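Local coordinates for protein cellulosomal scaffoldin (Acetivibrio cellulolyticus, PDB 3ZUC) that serves as the family 3b carbohydrate-binding module of a cellulosomal scaffoldin, probably attaching the cellulosome to crystalline cellulose, at residues K7-N12 and Y133-K138; H44-V49 and K138-S143. All blocks are in the same frame, centred on the assembly; numbering follows the deposited sequence.

Contact 1 of 2, residues K7-N12 and Y133-K138; sequences KVEFFN and YTSWDK
The rim of the Phe11 ring is set over the face of Tyr133, its CE1 lying over the centre of that ring, 3.7 Å above the plane, in a T-shaped (edge-to-face) pair with planes 82° apart. The pair lies at one edge of a jelly-roll beta-sandwich, where the short strand 134-135 finishes the antiparallel sheet beside strand 6-12. Phe11 CG sits between its own backbone N and carbonyl carbon (chi1 73°), which brings CD1 and CE1 across the phenol. The Tyr133 hydroxyl hydrogen-bonds to Glu105, so the ring is held at its far end as well as on its face. Next to it, Glu9 crosses Tyr133 at about a right angle, OE2 lying 3.8 Å from Tyr133 CB; OE1 of the carboxylate forms a salt bridge with Arg27. The short, weakly bonded edge strand is joined to strand 6-12 through the hydrogen-bonded pair Phe10 and Thr134: Phe10 N to Thr134 O is 2.9 Å, and the return bond from Thr134 N to Phe10 O is longer, 3.2 Å. Phe10 turns its ring into the sandwich core, where Phe26 meets it edge-to-face. There its CD2 comes 3.5 Å from CD1 of Trp136; the phenyl and pyrrole planes are nearly parallel, at 13°, but slid so far apart that they hardly overlap. Trp136 is fixed by its neighbours too: NE1 is bonded to Ser125 O, and Lys138 CB rests 3.6 Å above one face of the indole, displaced toward its rim.

Contact 2 of 2, residues H44-V49 and K138-S143; sequences HYYFTV and KVTAYS. With CA (calcium ion), chain B; EDO (1,2-ethanediol), chain C.
Strands 44-47 and 140-143 run antiparallel with axes 6.6 Å apart at closest and 144° between their directions, joined through the hydrogen-bonded pair His44 and Thr140. His44 N to Thr140 O measures 2.9 Å, while Thr140 N to His44 O is stretched to 3.3 Å. On the face carrying these two side chains, Tyr142 covers the imidazole, its CE1 lying over the centre of the His44 ring, 3.4 Å above the plane, and the two rings meet obliquely. His44 ND1 donates in its own ring plane to Tyr46 OH, 2.8 Å away and almost straight at 170°. NE2 is hydrogen-bonded to Glu88, whose carboxylate would probably favour a protonated imidazole. With chi1 at 57°, Thr140 OG1 faces His44 CB and donates to Tyr142 OH at 2.9 Å; that phenol is also hydrogen-bonded to Glu152. Tyr46 and Tyr142 approach from opposite directions, and a molecule of 1,2-ethanediol, probably from the crystallisation liquor, bonds through O2 to Tyr46 OH at 2.6 Å. On the core-facing side, Val139 CG1 packs on Tyr45 CD2. Past the strand end, Thr48 binds calcium through both O and OG1, the latter at 2.4 Å, with Asp50, Asn119, Asp122 and Asp123 completing the protein ligands. A polar, aromatic-lined sheet surface of this kind is consistent with the shallow groove of family 3 carbohydrate-binding modules.

In the fold
The two contacts lie on the two facing sheets of one beta-sandwich, their centres about 11 Å apart. Contact 1 adds strand 134-135 to strand 6-12 in one sheet; contact 2 pairs strands 42-47 and 140-143 in the other. Lys138 belongs to both, so residues 133-143 cross from one sheet to the other, and along the chain the segments alternate: 7-12, 44-49, 133-138, 138-143. Core side chains bridge the gap: Phe10 CZ packs 3.3 Å from Tyr45 CE2, Val8 meets Ala141, and Asn12 ND2 probably bonds to Tyr45 OH. The late part of the chain thus ties the N-terminal strand to the sheet that holds strand 42-47, whose end leads into the calcium site.

Contact 1 of 2, residues K7-N12 and Y133-K138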
loop_
_atom_site.group_PDB
_atom_site.type_symbol
_atom_site.label_atom_id
_atom_site.label_comp_id
_atom_site.label_asym_id
_atom_site.label_seq_id
_atom_site.Cartn_x
_atom_site.Cartn_y
_atom_site.Cartn_z
ATOM N N LYS A 7 6.492 -7.029 -9.045
ATOM C CA LYS A 7 6.206 -5.753 -9.669
ATOM C C LYS A 7 4.983 -5.151 -8.976
ATOM O O LYS A 7 3.985 -5.845 -8.741
ATOM C CB LYS A 7 5.936 -5.966 -11.157
ATOM C CG LYS A 7 5.600 -4.708 -11.927
ATOM C CD LYS A 7 5.491 -4.999 -13.407
ATOM C CE LYS A 7 4.077 -4.744 -13.923
ATOM N NZ LYS A 7 3.893 -5.051 -15.378
ATOM N N VAL A 8 5.054 -3.856 -8.685
ATOM C CA VAL A 8 4.024 -3.171 -7.940
ATOM C C VAL A 8 3.444 -2.057 -8.791
ATOM O O VAL A 8 4.164 -1.179 -9.274
ATOM C CB VAL A 8 4.588 -2.601 -6.615
ATOM C CG1 VAL A 8 3.479 -1.932 -5.827
ATOM C CG2 VAL A 8 5.246 -3.707 -5.808
ATOM N N GLU A 9 2.142 -2.109 -9.004
ATOM C CA GLU A 9 1.409 -1.046 -9.660
ATOM C C GLU A 9 0.393 -0.484 -8.655
ATOM O O GLU A 9 0.018 -1.164 -7.686
ATOM C CB GLU A 9 0.678 -1.584 -10.882
ATOM C CG GLU A 9 1.544 -2.141 -11.974
ATOM C CD GLU A 9 0.676 -2.931 -12.924
ATOM O OE1 GLU A 9 0.411 -4.111 -12.649
ATOM O OE2 GLU A 9 0.174 -2.351 -13.905
ATOM N N PHE A 10 -0.093 0.723 -8.919
ATOM C CA PHE A 10 -0.863 1.426 -7.929
ATOM C C PHE A 10 -1.762 2.470 -8.582
ATOM O O PHE A 10 -1.383 3.058 -9.600
ATOM C CB PHE A 10 0.097 2.153 -6.958
ATOM C CG PHE A 10 -0.618 2.848 -5.825
ATOM C CD1 PHE A 10 -1.052 2.124 -4.732
ATOM C CD2 PHE A 10 -0.913 4.196 -5.887
ATOM C CE1 PHE A 10 -1.787 2.720 -3.734
ATOM C CE2 PHE A 10 -1.637 4.793 -4.871
ATOM C CZ PHE A 10 -2.074 4.035 -3.818
ATOM N N PHE A 11 -2.904 2.758 -7.952
ATOM C CA PHE A 11 -3.612 4.017 -8.156
ATOM C C PHE A 11 -4.514 4.259 -6.957
ATOM O O PHE A 11 -4.724 3.376 -6.122
ATOM C CB PHE A 11 -4.375 4.102 -9.496
ATOM C CG PHE A 11 -5.637 3.264 -9.609
ATOM C CD1 PHE A 11 -5.580 1.898 -9.785
ATOM C CD2 PHE A 11 -6.875 3.871 -9.622
ATOM C CE1 PHE A 11 -6.726 1.136 -9.958
ATOM C CE2 PHE A 11 -8.036 3.122 -9.790
ATOM C CZ PHE A 11 -7.962 1.758 -9.967
ATOM N N ASN A 12 -5.024 5.482 -6.866
ATOM C CA ASN A 12 -5.951 5.875 -5.825
ATOM C C ASN A 12 -7.383 5.817 -6.343
ATOM O O ASN A 12 -7.692 6.447 -7.367
ATOM C CB ASN A 12 -5.670 7.323 -5.382
ATOM C CG ASN A 12 -4.370 7.453 -4.611
ATOM O OD1 ASN A 12 -3.301 7.663 -5.183
ATOM N ND2 ASN A 12 -4.453 7.282 -3.294
ATOM N N TYR A 133 -4.186 1.077 -12.809
ATOM C CA TYR A 133 -2.896 0.675 -12.276
ATOM C C TYR A 133 -1.734 1.211 -13.110
ATOM O O TYR A 133 -1.706 1.075 -14.335
ATOM C CB TYR A 133 -2.825 -0.834 -12.201
ATOM C CG TYR A 133 -3.732 -1.393 -11.132
ATOM C CD1 TYR A 133 -3.485 -1.114 -9.798
ATOM C CD2 TYR A 133 -4.827 -2.187 -11.438
ATOM C CE1 TYR A 133 -4.294 -1.585 -8.818
ATOM C CE2 TYR A 133 -5.653 -2.679 -10.445
ATOM C CZ TYR A 133 -5.368 -2.371 -9.124
ATOM O OH TYR A 133 -6.168 -2.817 -8.086
ATOM N N THR A 134 -0.741 1.720 -12.395
ATOM C CA THR A 134 0.428 2.305 -13.010
ATOM C C THR A 134 1.654 1.990 -12.168
ATOM O O THR A 134 1.570 1.905 -10.947
ATOM C CB THR A 134 0.196 3.796 -13.152
ATOM O OG1 THR A 134 -1.071 3.974 -13.773
ATOM C CG2 THR A 134 1.251 4.442 -14.030
ATOM N N SER A 135 2.796 1.802 -12.823
ATOM C CA SER A 135 4.021 1.501 -12.111
ATOM C C SER A 135 4.467 2.764 -11.363
ATOM O O SER A 135 4.762 3.822 -11.940
ATOM C CB SER A 135 5.070 0.952 -13.072
ATOM O OG SER A 135 4.599 -0.249 -13.677
ATOM N N TRP A 136 4.481 2.632 -10.051
ATOM C CA TRP A 136 4.519 3.775 -9.156
ATOM C C TRP A 136 5.594 3.555 -8.116
ATOM O O TRP A 136 5.466 2.692 -7.257
ATOM C CB TRP A 136 3.146 3.936 -8.506
ATOM C CG TRP A 136 2.876 5.185 -7.747
ATOM C CD1 TRP A 136 2.416 5.253 -6.462
ATOM C CD2 TRP A 136 2.925 6.536 -8.225
ATOM N NE1 TRP A 136 2.180 6.552 -6.111
ATOM C CE2 TRP A 136 2.489 7.359 -7.169
ATOM C CE3 TRP A 136 3.257 7.130 -9.450
ATOM C CZ2 TRP A 136 2.402 8.732 -7.286
ATOM C CZ3 TRP A 136 3.175 8.498 -9.560
ATOM C CH2 TRP A 136 2.755 9.285 -8.484
ATOM N N ASP A 137 6.664 4.348 -8.193
ATOM C CA ASP A 137 7.795 4.174 -7.283
ATOM C C ASP A 137 7.650 4.967 -5.994
ATOM O O ASP A 137 8.553 4.947 -5.158
ATOM C CB ASP A 137 9.133 4.498 -7.982
ATOM C CG ASP A 137 9.311 5.968 -8.322
ATOM O OD1 ASP A 137 8.496 6.806 -7.904
ATOM O OD2 ASP A 137 10.315 6.277 -9.009
ATOM N N LYS A 138 6.490 5.587 -5.783
ATOM C CA LYS A 138 6.236 6.369 -4.572
ATOM C C LYS A 138 5.455 5.576 -3.527
ATOM O O LYS A 138 5.177 6.106 -2.456
ATOM C CB LYS A 138 5.522 7.675 -4.903
ATOM C CG LYS A 138 6.264 8.554 -5.883
ATOM C CD LYS A 138 7.638 8.870 -5.402
ATOM C CE LYS A 138 8.350 9.884 -6.316
ATOM N NZ LYS A 138 8.709 9.413 -7.669
HETATM O O HOH W 1 3.651 0.902 -8.184
#

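Contact 2 of 2, residues H44-V49 and K138-S143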
loop_
_atom_site.group_PDB
_atom_site.type_symbol
_atom_site.label_atom_id
_atom_site.label_comp_id
_atom_site.label_asym_id
_atom_site.label_seq_id
_atom_site.Cartn_x
_atom_site.Cartn_y
_atom_site.Cartn_z
ATOM N N HIS A 44 3.971 -0.216 1.730
ATOM C CA HIS A 44 3.823 1.077 2.396
ATOM C C HIS A 44 3.176 2.129 1.492
ATOM O O HIS A 44 3.504 2.240 0.305
ATOM C CB HIS A 44 5.165 1.679 2.836
ATOM C CG HIS A 44 5.842 0.953 3.939
ATOM N ND1 HIS A 44 7.084 1.331 4.405
ATOM C CD2 HIS A 44 5.459 -0.104 4.681
ATOM C CE1 HIS A 44 7.446 0.520 5.386
ATOM N NE2 HIS A 44 6.475 -0.361 5.574
ATOM N N TYR A 45 2.321 2.920 2.121
ATOM C CA TYR A 45 1.723 4.122 1.532
ATOM C C TYR A 45 2.045 5.293 2.465
ATOM O O TYR A 45 1.648 5.268 3.636
ATOM C CB TYR A 45 0.218 3.955 1.369
ATOM C CG TYR A 45 -0.457 5.109 0.667
ATOM C CD1 TYR A 45 -0.908 6.219 1.367
ATOM C CD2 TYR A 45 -0.617 5.103 -0.718
ATOM C CE1 TYR A 45 -1.508 7.288 0.713
ATOM C CE2 TYR A 45 -1.207 6.162 -1.381
ATOM C CZ TYR A 45 -1.662 7.251 -0.664
ATOM O OH TYR A 45 -2.274 8.266 -1.371
ATOM N N TYR A 46 2.761 6.291 1.957
ATOM C CA TYR A 46 3.277 7.414 2.735
ATOM C C TYR A 46 2.421 8.662 2.552
ATOM O O TYR A 46 2.019 9.001 1.432
ATOM C CB TYR A 46 4.704 7.734 2.268
ATOM C CG TYR A 46 5.690 6.618 2.492
ATOM C CD1 TYR A 46 6.338 6.491 3.714
ATOM C CD2 TYR A 46 5.968 5.677 1.511
ATOM C CE1 TYR A 46 7.235 5.480 3.966
ATOM C CE2 TYR A 46 6.867 4.656 1.749
ATOM C CZ TYR A 46 7.502 4.548 2.974
ATOM O OH TYR A 46 8.410 3.527 3.177
ATOM N N PHE A 47 2.176 9.369 3.650
ATOM C CA PHE A 47 1.277 10.500 3.607
ATOM C C PHE A 47 1.551 11.452 4.767
ATOM O O PHE A 47 2.275 11.122 5.710
ATOM C CB PHE A 47 -0.195 10.007 3.615
ATOM C CG PHE A 47 -0.604 9.262 4.865
ATOM C CD1 PHE A 47 -0.287 7.918 5.047
ATOM C CD2 PHE A 47 -1.348 9.893 5.862
ATOM C CE1 PHE A 47 -0.682 7.238 6.190
ATOM C CE2 PHE A 47 -1.747 9.217 6.992
ATOM C CZ PHE A 47 -1.421 7.882 7.163
ATOM N N THR A 48 0.942 12.633 4.691
ATOM C CA THR A 48 0.856 13.534 5.831
ATOM C C THR A 48 -0.560 13.452 6.394
ATOM O O THR A 48 -1.541 13.576 5.649
ATOM C CB THR A 48 1.220 14.981 5.513
ATOM O OG1 THR A 48 0.276 15.495 4.581
ATOM C CG2 THR A 48 2.624 15.088 4.947
ATOM N N VAL A 49 -0.672 13.194 7.690
ATOM C CA VAL A 49 -1.955 12.876 8.293
ATOM C C VAL A 49 -2.930 14.051 8.377
ATOM O O VAL A 49 -4.134 13.821 8.404
ATOM C CB VAL A 49 -1.725 12.201 9.676
ATOM C CG1 VAL A 49 -1.169 13.174 10.708
ATOM C CG2 VAL A 49 -2.963 11.501 10.196
ATOM N N LYS A 138 6.490 5.587 -5.783
ATOM C CA LYS A 138 6.236 6.369 -4.572
ATOM C C LYS A 138 5.455 5.576 -3.527
ATOM O O LYS A 138 5.177 6.106 -2.456
ATOM C CB LYS A 138 5.522 7.675 -4.903
ATOM C CG LYS A 138 6.264 8.554 -5.883
ATOM C CD LYS A 138 7.638 8.870 -5.402
ATOM C CE LYS A 138 8.350 9.884 -6.316
ATOM N NZ LYS A 138 8.709 9.413 -7.669
ATOM N N VAL A 139 5.113 4.330 -3.832
ATOM C CA VAL A 139 4.778 3.328 -2.823
ATOM C C VAL A 139 5.932 2.330 -2.780
ATOM O O VAL A 139 6.662 2.184 -3.764
ATOM C CB VAL A 139 3.422 2.622 -3.092
ATOM C CG1 VAL A 139 2.284 3.604 -2.941
ATOM C CG2 VAL A 139 3.401 1.949 -4.476
ATOM N N THR A 140 6.100 1.677 -1.642
ATOM C CA THR A 140 7.178 0.708 -1.498
ATOM C C THR A 140 6.644 -0.662 -1.133
ATOM O O THR A 140 5.532 -0.803 -0.590
ATOM C CB THR A 140 8.244 1.184 -0.494
ATOM O OG1 THR A 140 7.579 1.430 0.744
ATOM C CG2 THR A 140 8.961 2.442 -0.979
ATOM N N ALA A 141 7.446 -1.679 -1.430
ATOM C CA ALA A 141 7.142 -3.039 -1.008
ATOM C C ALA A 141 8.405 -3.678 -0.476
ATOM O O ALA A 141 9.525 -3.263 -0.808
ATOM C CB ALA A 141 6.593 -3.883 -2.157
ATOM N N TYR A 142 8.191 -4.696 0.345
ATOM C CA TYR A 142 9.226 -5.377 1.109
ATOM C C TYR A 142 8.988 -6.865 1.066
ATOM O O TYR A 142 7.832 -7.310 1.016
ATOM C CB TYR A 142 9.192 -4.934 2.594
ATOM C CG TYR A 142 9.300 -3.444 2.731
ATOM C CD1 TYR A 142 8.188 -2.638 2.524
ATOM C CD2 TYR A 142 10.516 -2.821 2.982
ATOM C CE1 TYR A 142 8.283 -1.270 2.521
ATOM C CE2 TYR A 142 10.622 -1.442 3.014
ATOM C CZ TYR A 142 9.500 -0.664 2.750
ATOM O OH TYR A 142 9.562 0.693 2.697
ATOM N N SER A 143 10.078 -7.630 1.140
ATOM C CA SER A 143 10.042 -9.047 1.423
ATOM C C SER A 143 10.710 -9.269 2.773
ATOM O O SER A 143 11.018 -8.312 3.481
ATOM C CB SER A 143 10.801 -9.820 0.351
ATOM O OG SER A 143 12.162 -9.556 0.481
HETATM CA CA CA B . -1.850 14.983 3.622
HETATM C C1 EDO C . 10.627 2.852 6.661
HETATM O O1 EDO C . 10.293 1.733 5.847
HETATM C C2 EDO C . 9.918 4.092 6.156
HETATM O O2 EDO C . 10.288 4.356 4.797
HETATM O O HOH W 2 -3.494 13.141 3.679
#